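Long-range contacts in imidazoleglycerol-phosphate dehydratase (Staphylococcus aureus subsp. aureus, PDB 2AE8), which catalyses the dehydration of imidazoleglycerol phosphate to imidazoleacetol phosphate, the sixth step of histidine biosynthesis, with manganese ions as cofactor: residues L43-S48 and E95-V100; D49-S54 and G75-I80; D126-R131 and H187-A192. All blocks are in the same frame, centred on the assembly; numbering follows the deposited sequence.

Contact 1: residues L43-S48 and E95-V100; sequences LNISIS and EDIGIV. With MG (magnesium ion), chain J.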
ATOM      1  N   LEU B  43      43.179 -32.713  19.332  1.00 44.60           N
ATOM      2  CA  LEU B  43      43.740 -32.191  18.093  1.00 43.46           C
ATOM      3  C   LEU B  43      45.251 -32.033  18.192  1.00 42.09           C
ATOM      4  O   LEU B  43      45.774 -31.596  19.213  1.00 41.55           O
ATOM      5  CB  LEU B  43      43.148 -30.815  17.774  1.00 43.67           C
ATOM      6  CG  LEU B  43      41.794 -30.522  17.126  1.00 44.51           C
ATOM      7  CD1 LEU B  43      40.652 -31.268  17.752  1.00 45.07           C
ATOM      8  CD2 LEU B  43      41.569 -29.025  17.269  1.00 43.96           C
ATOM      9  N   ASN B  44      45.934 -32.367  17.106  1.00 40.72           N
ATOM     10  CA  ASN B  44      47.349 -32.074  16.965  1.00 39.74           C
ATOM     11  C   ASN B  44      47.552 -31.369  15.635  1.00 38.14           C
ATOM     12  O   ASN B  44      47.284 -31.941  14.576  1.00 37.62           O
ATOM     13  CB  ASN B  44      48.167 -33.363  17.039  1.00 40.33           C
ATOM     14  CG  ASN B  44      49.657 -33.109  17.196  1.00 42.53           C
ATOM     15  OD1 ASN B  44      50.120 -31.964  17.217  1.00 44.33           O
ATOM     16  ND2 ASN B  44      50.423 -34.193  17.296  1.00 43.40           N
ATOM     17  N   ILE B  45      47.996 -30.120  15.695  1.00 36.56           N
ATOM     18  CA  ILE B  45      48.054 -29.295  14.495  1.00 35.85           C
ATOM     19  C   ILE B  45      49.363 -28.539  14.392  1.00 35.40           C
ATOM     20  O   ILE B  45      49.844 -27.991  15.376  1.00 34.76           O
ATOM     21  CB  ILE B  45      46.863 -28.287  14.439  1.00 35.00           C
ATOM     22  CG1 ILE B  45      45.536 -29.045  14.471  1.00 35.90           C
ATOM     23  CG2 ILE B  45      46.960 -27.382  13.208  1.00 35.22           C
ATOM     24  CD1 ILE B  45      44.294 -28.186  14.692  1.00 35.98           C
ATOM     25  N   SER B  46      49.921 -28.517  13.186  1.00 35.34           N
ATOM     26  CA  SER B  46      51.055 -27.675  12.882  1.00 35.91           C
ATOM     27  C   SER B  46      50.784 -26.914  11.609  1.00 36.01           C
ATOM     28  O   SER B  46      50.158 -27.437  10.693  1.00 35.86           O
ATOM     29  CB  SER B  46      52.339 -28.505  12.701  1.00 36.03           C
ATOM     30  OG  SER B  46      52.253 -29.343  11.553  1.00 37.08           O
ATOM     31  N   ILE B  47      51.304 -25.695  11.557  1.00 36.56           N
ATOM     32  CA  ILE B  47      51.263 -24.873  10.368  1.00 37.75           C
ATOM     33  C   ILE B  47      52.679 -24.372  10.043  1.00 38.95           C
ATOM     34  O   ILE B  47      53.476 -24.139  10.950  1.00 38.38           O
ATOM     35  CB  ILE B  47      50.261 -23.696  10.550  1.00 37.67           C
ATOM     36  CG1 ILE B  47      49.937 -23.029   9.206  1.00 38.35           C
ATOM     37  CG2 ILE B  47      50.758 -22.682  11.593  1.00 36.74           C
ATOM     38  CD1 ILE B  47      48.648 -22.192   9.235  1.00 37.58           C
ATOM     39  N   SER B  48      52.977 -24.207   8.758  1.00 40.89           N
ATOM     40  CA  SER B  48      54.280 -23.697   8.330  1.00 43.17           C
ATOM     41  C   SER B  48      54.192 -22.934   7.016  1.00 44.61           C
ATOM     42  O   SER B  48      53.453 -23.339   6.119  1.00 44.54           O
ATOM     43  CB  SER B  48      55.276 -24.853   8.185  1.00 42.97           C
ATOM     44  OG  SER B  48      56.577 -24.351   7.997  1.00 44.62           O
ATOM     45  N   GLU B  95      35.093 -25.807  15.049  1.00 31.06           N
ATOM     46  CA  GLU B  95      35.429 -24.665  15.881  1.00 32.16           C
ATOM     47  C   GLU B  95      36.816 -24.808  16.541  1.00 31.80           C
ATOM     48  O   GLU B  95      37.596 -23.858  16.555  1.00 30.96           O
ATOM     49  CB  GLU B  95      34.363 -24.440  16.964  1.00 31.86           C
ATOM     50  CG  GLU B  95      34.709 -23.278  17.908  1.00 33.35           C
ATOM     51  CD  GLU B  95      33.560 -22.861  18.815  1.00 34.78           C
ATOM     52  OE1 GLU B  95      32.478 -23.487  18.750  1.00 37.87           O
ATOM     53  OE2 GLU B  95      33.734 -21.893  19.600  1.00 37.38           O
ATOM     54  N   ASP B  96      37.098 -25.979  17.103  1.00 32.20           N
ATOM     55  CA  ASP B  96      38.385 -26.189  17.795  1.00 32.78           C
ATOM     56  C   ASP B  96      39.551 -26.138  16.815  1.00 31.51           C
ATOM     57  O   ASP B  96      40.586 -25.549  17.114  1.00 32.31           O
ATOM     58  CB  ASP B  96      38.381 -27.486  18.605  1.00 33.73           C
ATOM     59  CG  ASP B  96      37.434 -27.421  19.794  1.00 37.99           C
ATOM     60  OD1 ASP B  96      37.117 -28.484  20.372  1.00 42.94           O
ATOM     61  OD2 ASP B  96      36.987 -26.303  20.150  1.00 42.16           O
ATOM     62  N   ILE B  97      39.364 -26.707  15.631  1.00 30.27           N
ATOM     63  CA  ILE B  97      40.343 -26.577  14.558  1.00 29.56           C
ATOM     64  C   ILE B  97      40.538 -25.099  14.138  1.00 29.63           C
ATOM     65  O   ILE B  97      41.666 -24.629  13.936  1.00 29.04           O
ATOM     66  CB  ILE B  97      39.979 -27.500  13.359  1.00 29.09           C
ATOM     67  CG1 ILE B  97      40.140 -28.974  13.779  1.00 29.54           C
ATOM     68  CG2 ILE B  97      40.814 -27.161  12.140  1.00 28.91           C
ATOM     69  CD1 ILE B  97      39.783 -29.971  12.730  1.00 29.04           C
ATOM     70  N   GLY B  98      39.435 -24.365  14.020  1.00 29.57           N
ATOM     71  CA  GLY B  98      39.515 -22.931  13.680  1.00 28.69           C
ATOM     72  C   GLY B  98      40.249 -22.115  14.729  1.00 28.19           C
ATOM     73  O   GLY B  98      41.052 -21.235  14.400  1.00 28.32           O
ATOM     74  N   ILE B  99      39.963 -22.396  15.993  1.00 27.95           N
ATOM     75  CA  ILE B  99      40.604 -21.698  17.105  1.00 28.42           C
ATOM     76  C   ILE B  99      42.151 -21.923  17.085  1.00 29.28           C
ATOM     77  O   ILE B  99      42.935 -20.970  17.185  1.00 29.17           O
ATOM     78  CB  ILE B  99      40.012 -22.168  18.441  1.00 27.80           C
ATOM     79  CG1 ILE B  99      38.606 -21.580  18.665  1.00 28.41           C
ATOM     80  CG2 ILE B  99      40.960 -21.834  19.622  1.00 27.78           C
ATOM     81  CD1 ILE B  99      37.864 -22.202  19.867  1.00 28.34           C
ATOM     82  N   VAL B 100      42.561 -23.176  16.915  1.00 29.87           N
ATOM     83  CA  VAL B 100      43.992 -23.533  16.911  1.00 30.18           C
ATOM     84  C   VAL B 100      44.715 -22.935  15.724  1.00 30.44           C
ATOM     85  O   VAL B 100      45.811 -22.392  15.880  1.00 31.68           O
ATOM     86  CB  VAL B 100      44.195 -25.058  16.966  1.00 30.27           C
ATOM     87  CG1 VAL B 100      45.696 -25.438  16.758  1.00 30.48           C
ATOM     88  CG2 VAL B 100      43.681 -25.602  18.296  1.00 30.59           C
TER
HETATM   89 MG    MG J1004      30.465 -22.529  18.820  1.00 20.87          MG
HETATM   90  O   HOH W   1      31.542 -20.696  19.758  1.00 39.35           O
HETATM   91  O   HOH W   2      30.220 -23.769  20.288  1.00 37.45           O
HETATM   92  O   HOH W   3      31.062 -21.639  17.239  1.00 34.32           O
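Leu43 and Ile45 of strand 43-48 pack on Asp96, Ile97 and Val100 of helix 90-111, where the helix lies on the sheet formed by strands 31-36, 43-48, 77-82 and 55-57. The subunit is a beta-alpha-beta sandwich that arose by duplication of a half-domain. The strand and helix segments run roughly the same way, with 36° between their axes and a closest approach of 9.8 Å. No hydrogen bond joins them; the contact is mostly between branched apolar side chains.

Leu43 reaches the helix backbone. With chi1 at -80° and chi2 at 49°, its CD2 is set against the first turn of the segment. There CD2 is 3.6 Å from Ile97 N and equally close to Asp96 C. The same methyl lies 3.8 Å from Asp96 CB, the aliphatic part of that acid, and 3.8 Å from Ile97 CG1. The Leu43 and Ile97 side chains meet at about a right angle. One turn on, Val100 CG2 touches Leu43 CD2 more loosely at 4.2 Å.

Ile45 meets Val100 obliquely. Ile45 CD1 is 3.7 Å from Val100 CG1, and Ile45 CB is 3.9 Å from that same methyl. Ile97 CG1 also borders Ile45 CD1.

Glu95 takes no part in this packing. Its extended side chain leads to a magnesium ion, bound by OE1 at 2.2 Å. His91 of the same chain and His188 of a neighbouring subunit complete the protein ligands, so the packed helix carries part of an intersubunit metal site.

Strand 77-82 lies beside strand 43-48, and its Ile80 touches both Ile45 and Ile97. Strand 31-36 borders the other edge, where Lys34 and Arg36 pack on Val100.

Contact 2: residues D49-S54 and G75-I80; sequences DDQSPS and GLSLNI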
ATOM      1  N   ASP B  49      54.965 -21.851   6.896  1.00 46.69           N
ATOM      2  CA  ASP B  49      55.011 -21.060   5.659  1.00 49.55           C
ATOM      3  C   ASP B  49      56.120 -21.542   4.727  1.00 51.03           C
ATOM      4  O   ASP B  49      56.895 -20.748   4.189  1.00 51.76           O
ATOM      5  CB  ASP B  49      55.155 -19.550   5.945  1.00 49.71           C
ATOM      6  CG  ASP B  49      54.756 -18.667   4.736  1.00 51.50           C
ATOM      7  OD1 ASP B  49      54.496 -19.210   3.637  1.00 52.92           O
ATOM      8  OD2 ASP B  49      54.687 -17.421   4.887  1.00 52.63           O
ATOM      9  N   ASP B  50      56.210 -22.852   4.557  1.00 52.90           N
ATOM     10  CA  ASP B  50      57.111 -23.422   3.575  1.00 54.31           C
ATOM     11  C   ASP B  50      56.259 -24.166   2.552  1.00 55.12           C
ATOM     12  O   ASP B  50      55.058 -23.871   2.406  1.00 55.37           O
ATOM     13  CB  ASP B  50      58.161 -24.325   4.242  1.00 54.68           C
ATOM     14  CG  ASP B  50      57.570 -25.590   4.847  1.00 56.26           C
ATOM     15  OD1 ASP B  50      56.350 -25.844   4.688  1.00 57.32           O
ATOM     16  OD2 ASP B  50      58.341 -26.350   5.478  1.00 58.08           O
ATOM     17  N   GLN B  51      56.852 -25.134   1.858  1.00 55.64           N
ATOM     18  CA  GLN B  51      56.093 -25.875   0.866  1.00 56.08           C
ATOM     19  C   GLN B  51      56.108 -27.399   1.037  1.00 55.51           C
ATOM     20  O   GLN B  51      56.064 -28.151   0.063  1.00 55.99           O
ATOM     21  CB  GLN B  51      56.484 -25.434  -0.551  1.00 56.74           C
ATOM     22  CG  GLN B  51      55.280 -25.330  -1.502  1.00 59.33           C
ATOM     23  CD  GLN B  51      53.969 -25.084  -0.762  1.00 62.25           C
ATOM     24  OE1 GLN B  51      53.543 -23.938  -0.578  1.00 64.03           O
ATOM     25  NE2 GLN B  51      53.334 -26.166  -0.314  1.00 64.34           N
ATOM     26  N   SER B  52      56.131 -27.839   2.290  1.00 54.60           N
ATOM     27  CA  SER B  52      56.023 -29.250   2.631  1.00 53.73           C
ATOM     28  C   SER B  52      54.596 -29.786   2.416  1.00 53.04           C
ATOM     29  O   SER B  52      53.627 -29.020   2.488  1.00 53.46           O
ATOM     30  CB  SER B  52      56.440 -29.448   4.085  1.00 53.81           C
ATOM     31  OG  SER B  52      55.817 -28.477   4.908  1.00 54.26           O
ATOM     32  N   PRO B  53      54.460 -31.099   2.138  1.00 52.01           N
ATOM     33  CA  PRO B  53      53.128 -31.707   1.989  1.00 50.94           C
ATOM     34  C   PRO B  53      52.240 -31.528   3.220  1.00 49.54           C
ATOM     35  O   PRO B  53      52.737 -31.525   4.349  1.00 49.95           O
ATOM     36  CB  PRO B  53      53.436 -33.198   1.760  1.00 51.07           C
ATOM     37  CG  PRO B  53      54.862 -33.386   2.195  1.00 51.84           C
ATOM     38  CD  PRO B  53      55.535 -32.083   1.909  1.00 52.12           C
ATOM     39  N   SER B  54      50.938 -31.364   2.993  1.00 47.85           N
ATOM     40  CA  SER B  54      49.970 -31.240   4.080  1.00 46.04           C
ATOM     41  C   SER B  54      49.300 -32.566   4.318  1.00 44.71           C
ATOM     42  O   SER B  54      49.036 -33.303   3.374  1.00 44.70           O
ATOM     43  CB  SER B  54      48.905 -30.189   3.750  1.00 45.95           C
ATOM     44  OG  SER B  54      49.445 -28.879   3.811  1.00 46.37           O
ATOM     45  N   GLY B  75      49.525 -20.878   0.602  1.00 35.25           N
ATOM     46  CA  GLY B  75      50.943 -21.255   0.614  1.00 36.56           C
ATOM     47  C   GLY B  75      51.417 -21.847   1.936  1.00 37.26           C
ATOM     48  O   GLY B  75      52.610 -22.137   2.102  1.00 38.26           O
ATOM     49  N   LEU B  76      50.503 -22.023   2.888  1.00 37.35           N
ATOM     50  CA  LEU B  76      50.862 -22.565   4.200  1.00 37.25           C
ATOM     51  C   LEU B  76      50.601 -24.058   4.283  1.00 38.11           C
ATOM     52  O   LEU B  76      49.588 -24.544   3.781  1.00 38.15           O
ATOM     53  CB  LEU B  76      50.110 -21.845   5.323  1.00 36.96           C
ATOM     54  CG  LEU B  76      50.141 -20.311   5.306  1.00 36.30           C
ATOM     55  CD1 LEU B  76      49.129 -19.755   6.284  1.00 36.19           C
ATOM     56  CD2 LEU B  76      51.539 -19.788   5.614  1.00 37.04           C
ATOM     57  N   SER B  77      51.504 -24.782   4.942  1.00 37.87           N
ATOM     58  CA  SER B  77      51.355 -26.218   5.110  1.00 38.08           C
ATOM     59  C   SER B  77      50.637 -26.515   6.408  1.00 37.77           C
ATOM     60  O   SER B  77      51.025 -26.031   7.475  1.00 37.70           O
ATOM     61  CB  SER B  77      52.726 -26.910   5.092  1.00 38.39           C
ATOM     62  OG  SER B  77      53.498 -26.395   4.014  1.00 41.49           O
ATOM     63  N   LEU B  78      49.587 -27.312   6.311  1.00 37.55           N
ATOM     64  CA  LEU B  78      48.834 -27.723   7.474  1.00 38.53           C
ATOM     65  C   LEU B  78      48.972 -29.208   7.704  1.00 39.04           C
ATOM     66  O   LEU B  78      48.848 -30.007   6.773  1.00 39.04           O
ATOM     67  CB  LEU B  78      47.342 -27.411   7.290  1.00 38.26           C
ATOM     68  CG  LEU B  78      46.710 -26.215   7.971  1.00 38.52           C
ATOM     69  CD1 LEU B  78      45.234 -26.148   7.567  1.00 38.39           C
ATOM     70  CD2 LEU B  78      46.841 -26.315   9.486  1.00 36.62           C
ATOM     71  N   ASN B  79      49.211 -29.577   8.950  1.00 40.01           N
ATOM     72  CA  ASN B  79      49.104 -30.960   9.342  1.00 40.96           C
ATOM     73  C   ASN B  79      48.175 -31.081  10.522  1.00 41.31           C
ATOM     74  O   ASN B  79      48.427 -30.527  11.587  1.00 41.42           O
ATOM     75  CB  ASN B  79      50.478 -31.575   9.613  1.00 41.12           C
ATOM     76  CG  ASN B  79      51.291 -31.706   8.347  1.00 42.02           C
ATOM     77  OD1 ASN B  79      51.217 -32.716   7.662  1.00 43.47           O
ATOM     78  ND2 ASN B  79      52.011 -30.652   7.989  1.00 44.01           N
ATOM     79  N   ILE B  80      47.081 -31.798  10.307  1.00 41.89           N
ATOM     80  CA  ILE B  80      46.055 -31.912  11.318  1.00 42.64           C
ATOM     81  C   ILE B  80      45.779 -33.363  11.622  1.00 43.93           C
ATOM     82  O   ILE B  80      45.534 -34.167  10.729  1.00 43.29           O
ATOM     83  CB  ILE B  80      44.739 -31.208  10.892  1.00 42.36           C
ATOM     84  CG1 ILE B  80      45.005 -29.729  10.561  1.00 41.56           C
ATOM     85  CG2 ILE B  80      43.675 -31.364  11.981  1.00 41.70           C
ATOM     86  CD1 ILE B  80      43.781 -28.940  10.103  1.00 41.72           C
TER
HETATM   87  O   HOH W   4      54.304 -20.767   0.795  1.00 51.91           O
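Asp49 and Leu76 bring their backbones to 4.6 Å between CA atoms, and the loop 49-54 then bends back so that Ser54 CA lies 5.0 Å from Leu78 CA. Gly75 has positive phi (79°) as the chain leaves helix 61-74. Leu76 CD2 lies 3.5 Å from Asp49 CG, against the carboxylate. A water donates to both Asp49 OD1 and Gly75 O and bridges the two.

Asp50 OD1 accepts from Ser52 N in an almost straight bond (176°), which makes an Asx turn. Ser52 OG also donates to this oxygen, at 2.7 Å. Both donors come from the same face of the carboxylate, the N-H from well above its plane. The turn belongs to the link between strands 43-48 and 55-57, which lie on either side of strand 77-82 in the first sheet.

Ser77 points its CB toward this turn. Its OG is 3.0 Å from both Asp50 OD1 and Ser52 O, and its single proton could serve either acceptor. Further along, Ser54 OG lies beside its own backbone N (chi1 -72°) and accepts from Leu78 N at 3.0 Å. Thr71 of helix 61-74 packs on Ser54.

Contact 3: residues D126-R131 and H187-A192; sequences DETLAR and HHEIEA. With MG (magnesium ion), chain L; MG (magnesium ion), chain T.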
ATOM      1  N   ASP B 126      31.768 -20.685 -11.012  1.00 29.70           N
ATOM      2  CA  ASP B 126      30.615 -20.635 -11.895  1.00 29.15           C
ATOM      3  C   ASP B 126      29.730 -19.428 -11.532  1.00 28.47           C
ATOM      4  O   ASP B 126      30.186 -18.290 -11.660  1.00 27.43           O
ATOM      5  CB  ASP B 126      29.850 -21.977 -11.907  1.00 30.46           C
ATOM      6  CG  ASP B 126      30.644 -23.097 -12.611  1.00 32.61           C
ATOM      7  OD1 ASP B 126      31.530 -22.776 -13.428  1.00 36.95           O
ATOM      8  OD2 ASP B 126      30.397 -24.290 -12.342  1.00 33.44           O
ATOM      9  N   GLU B 127      28.503 -19.679 -11.063  1.00 27.48           N
ATOM     10  CA  GLU B 127      27.534 -18.616 -10.748  1.00 27.46           C
ATOM     11  C   GLU B 127      27.951 -17.726  -9.572  1.00 27.02           C
ATOM     12  O   GLU B 127      27.502 -16.583  -9.442  1.00 27.09           O
ATOM     13  CB  GLU B 127      26.146 -19.231 -10.479  1.00 28.05           C
ATOM     14  CG  GLU B 127      25.930 -19.828  -9.049  1.00 27.89           C
ATOM     15  CD  GLU B 127      26.855 -20.994  -8.689  1.00 31.13           C
ATOM     16  OE1 GLU B 127      27.159 -21.175  -7.484  1.00 32.88           O
ATOM     17  OE2 GLU B 127      27.293 -21.727  -9.603  1.00 31.96           O
ATOM     18  N   THR B 128      28.819 -18.256  -8.717  1.00 26.10           N
ATOM     19  CA  THR B 128      29.167 -17.594  -7.455  1.00 25.81           C
ATOM     20  C   THR B 128      30.312 -16.627  -7.661  1.00 25.59           C
ATOM     21  O   THR B 128      31.209 -16.883  -8.475  1.00 25.18           O
ATOM     22  CB  THR B 128      29.587 -18.639  -6.410  1.00 26.03           C
ATOM     23  OG1 THR B 128      28.429 -19.356  -5.990  1.00 26.98           O
ATOM     24  CG2 THR B 128      30.238 -17.990  -5.174  1.00 26.95           C
ATOM     25  N   LEU B 129      30.288 -15.522  -6.921  1.00 24.53           N
ATOM     26  CA  LEU B 129      31.445 -14.636  -6.826  1.00 24.37           C
ATOM     27  C   LEU B 129      31.625 -14.245  -5.359  1.00 24.73           C
ATOM     28  O   LEU B 129      30.672 -13.777  -4.729  1.00 24.55           O
ATOM     29  CB  LEU B 129      31.261 -13.385  -7.697  1.00 24.02           C
ATOM     30  CG  LEU B 129      32.392 -12.345  -7.655  1.00 24.02           C
ATOM     31  CD1 LEU B 129      33.685 -12.870  -8.319  1.00 24.14           C
ATOM     32  CD2 LEU B 129      31.935 -11.072  -8.326  1.00 23.29           C
ATOM     33  N   ALA B 130      32.816 -14.475  -4.805  1.00 23.93           N
ATOM     34  CA  ALA B 130      33.108 -14.020  -3.457  1.00 23.99           C
ATOM     35  C   ALA B 130      34.263 -13.035  -3.422  1.00 24.09           C
ATOM     36  O   ALA B 130      35.198 -13.117  -4.250  1.00 23.46           O
ATOM     37  CB  ALA B 130      33.375 -15.197  -2.523  1.00 24.59           C
ATOM     38  N   ARG B 131      34.191 -12.104  -2.472  1.00 23.50           N
ATOM     39  CA  ARG B 131      35.298 -11.200  -2.181  1.00 23.57           C
ATOM     40  C   ARG B 131      35.676 -11.355  -0.723  1.00 23.71           C
ATOM     41  O   ARG B 131      34.814 -11.326   0.159  1.00 23.99           O
ATOM     42  CB  ARG B 131      34.946  -9.732  -2.449  1.00 23.68           C
ATOM     43  CG  ARG B 131      36.032  -8.746  -1.979  1.00 24.35           C
ATOM     44  CD  ARG B 131      35.587  -7.295  -2.054  1.00 25.02           C
ATOM     45  NE  ARG B 131      34.491  -7.023  -1.123  1.00 25.35           N
ATOM     46  CZ  ARG B 131      33.326  -6.491  -1.481  1.00 27.14           C
ATOM     47  NH1 ARG B 131      33.106  -6.164  -2.754  1.00 25.45           N
ATOM     48  NH2 ARG B 131      32.387  -6.285  -0.562  1.00 24.80           N
ATOM     49  N   HIS B 187      27.997 -25.492  -2.502  1.00 25.62           N
ATOM     50  CA  HIS B 187      29.368 -26.001  -2.562  1.00 27.16           C
ATOM     51  C   HIS B 187      30.283 -24.921  -3.166  1.00 26.83           C
ATOM     52  O   HIS B 187      31.344 -24.622  -2.619  1.00 27.74           O
ATOM     53  CB  HIS B 187      29.426 -27.310  -3.373  1.00 27.84           C
ATOM     54  CG  HIS B 187      30.755 -27.993  -3.322  1.00 30.41           C
ATOM     55  ND1 HIS B 187      30.948 -29.202  -2.681  1.00 33.66           N
ATOM     56  CD2 HIS B 187      31.967 -27.625  -3.807  1.00 32.52           C
ATOM     57  CE1 HIS B 187      32.219 -29.557  -2.788  1.00 33.63           C
ATOM     58  NE2 HIS B 187      32.856 -28.621  -3.471  1.00 36.32           N
ATOM     59  N   HIS B 188      29.837 -24.311  -4.262  1.00 26.29           N
ATOM     60  CA  HIS B 188      30.560 -23.242  -4.924  1.00 25.51           C
ATOM     61  C   HIS B 188      30.724 -22.031  -4.014  1.00 25.27           C
ATOM     62  O   HIS B 188      31.770 -21.368  -4.020  1.00 23.34           O
ATOM     63  CB  HIS B 188      29.820 -22.798  -6.191  1.00 26.04           C
ATOM     64  CG  HIS B 188      29.856 -23.805  -7.293  1.00 26.33           C
ATOM     65  ND1 HIS B 188      29.156 -23.640  -8.464  1.00 26.44           N
ATOM     66  CD2 HIS B 188      30.496 -24.998  -7.399  1.00 27.71           C
ATOM     67  CE1 HIS B 188      29.374 -24.680  -9.254  1.00 28.62           C
ATOM     68  NE2 HIS B 188      30.183 -25.518  -8.630  1.00 27.06           N
ATOM     69  N   GLU B 189      29.670 -21.729  -3.249  1.00 24.28           N
ATOM     70  CA  GLU B 189      29.666 -20.566  -2.376  1.00 23.90           C
ATOM     71  C   GLU B 189      30.750 -20.706  -1.310  1.00 24.09           C
ATOM     72  O   GLU B 189      31.547 -19.808  -1.096  1.00 23.92           O
ATOM     73  CB  GLU B 189      28.291 -20.425  -1.707  1.00 23.96           C
ATOM     74  CG  GLU B 189      27.196 -19.810  -2.600  1.00 23.77           C
ATOM     75  CD  GLU B 189      25.781 -20.039  -2.052  1.00 24.75           C
ATOM     76  OE1 GLU B 189      25.614 -20.606  -0.942  1.00 25.02           O
ATOM     77  OE2 GLU B 189      24.826 -19.700  -2.772  1.00 25.42           O
ATOM     78  N   ILE B 190      30.737 -21.829  -0.613  1.00 24.33           N
ATOM     79  CA  ILE B 190      31.723 -22.095   0.411  1.00 24.59           C
ATOM     80  C   ILE B 190      33.139 -22.177  -0.178  1.00 25.38           C
ATOM     81  O   ILE B 190      34.088 -21.630   0.383  1.00 25.23           O
ATOM     82  CB  ILE B 190      31.368 -23.394   1.148  1.00 24.61           C
ATOM     83  CG1 ILE B 190      29.991 -23.226   1.826  1.00 23.20           C
ATOM     84  CG2 ILE B 190      32.441 -23.715   2.186  1.00 23.96           C
ATOM     85  CD1 ILE B 190      29.348 -24.541   2.273  1.00 23.55           C
ATOM     86  N   GLU B 191      33.273 -22.864  -1.303  1.00 26.13           N
ATOM     87  CA  GLU B 191      34.577 -23.002  -1.947  1.00 27.33           C
ATOM     88  C   GLU B 191      35.162 -21.661  -2.375  1.00 26.35           C
ATOM     89  O   GLU B 191      36.333 -21.388  -2.110  1.00 27.08           O
ATOM     90  CB  GLU B 191      34.514 -23.992  -3.113  1.00 27.61           C
ATOM     91  CG  GLU B 191      35.836 -24.179  -3.820  1.00 32.19           C
ATOM     92  CD  GLU B 191      35.953 -25.523  -4.522  1.00 37.71           C
ATOM     93  OE1 GLU B 191      35.011 -26.344  -4.461  1.00 39.26           O
ATOM     94  OE2 GLU B 191      37.003 -25.757  -5.145  1.00 41.80           O
ATOM     95  N   ALA B 192      34.370 -20.818  -3.038  1.00 25.89           N
ATOM     96  CA  ALA B 192      34.832 -19.467  -3.393  1.00 24.99           C
ATOM     97  C   ALA B 192      35.303 -18.686  -2.162  1.00 24.85           C
ATOM     98  O   ALA B 192      36.333 -18.002  -2.202  1.00 25.42           O
ATOM     99  CB  ALA B 192      33.728 -18.680  -4.150  1.00 24.65           C
TER
HETATM  100 MG    MG L1007      35.071 -28.451  -4.328  1.00 49.07          MG
HETATM  101 MG    MG T1005      31.114 -27.304  -9.457  1.00 22.90          MG
HETATM  102  O   HOH W   5      31.751 -26.347 -11.240  1.00 38.26           O
HETATM  103  O   HOH W   6      33.072 -27.397  -7.909  1.00 52.44           O
HETATM  104  O   HOH W   7      29.405 -27.551 -10.861  1.00 46.14           O
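His188 crosses from helix 186-205 to Glu127 and Asp126, just before strand 128-135. Its CB lies 3.4 Å from Glu127 OE1 and also touches Thr128 OG1. CG sits beside the backbone N (chi1 -70°), which turns the ring toward the two acids before the strand. ND1 donates to Glu127 OE2 at 2.9 Å (161°). OE2 uses its syn lone pair and lies in the ring plane. The carboxylate and ring are nearly coplanar. CE1 comes 3.3 Å from Asp126 OD2, whose carboxylate is steeply turned to the ring. At the tip, NE2 binds a magnesium ion at 2.2 Å.

Glu127 is thus a second-shell residue that holds the ring's rotation. Thr128 OG1 donates to Glu127 OE1 at 2.7 Å, and Asn185 N also binds this oxygen. Asp126 OD2 accepts from a water on the same metal and forms a salt bridge with Arg166 of a neighbouring subunit. That subunit's His91 and Glu95 complete the metal's protein ligands. His187 and Glu191 bind a second magnesium ion with His92 of the same neighbour.

Farther along the strand, Ala192 CB packs on Thr128 CG2 at 3.7 Å and on Ala130 CB. The segments 128-131 and 187-192 run in nearly the same direction, 25° apart, with Met125 of strand 118-125 and Leu180 of strand 175-182 packing beside them.

From the N terminus, strand 43-48 opens contact 1 and runs straight into the loop 49-54 that opens contact 2. Contact 2 closes first, after helix 61-74, when the chain reaches 75-80. Contact 1 closes later, on helix 90-111, so contact 2 is nested inside its loop. The two touch through neighbouring strands 43-48 and 77-82. Contact 1 ties the first sheet to helix 90-111; contact 2 ties the loop 49-54 to strand 77-82. Contact 3 follows in series, from 126-131 to 187-192, and joins the second sheet to helix 186-205. Its centre is about 24 Å from those of the others. Contacts 1 and 3 each pair a strand with a helix, on opposite sides of the chain's centre.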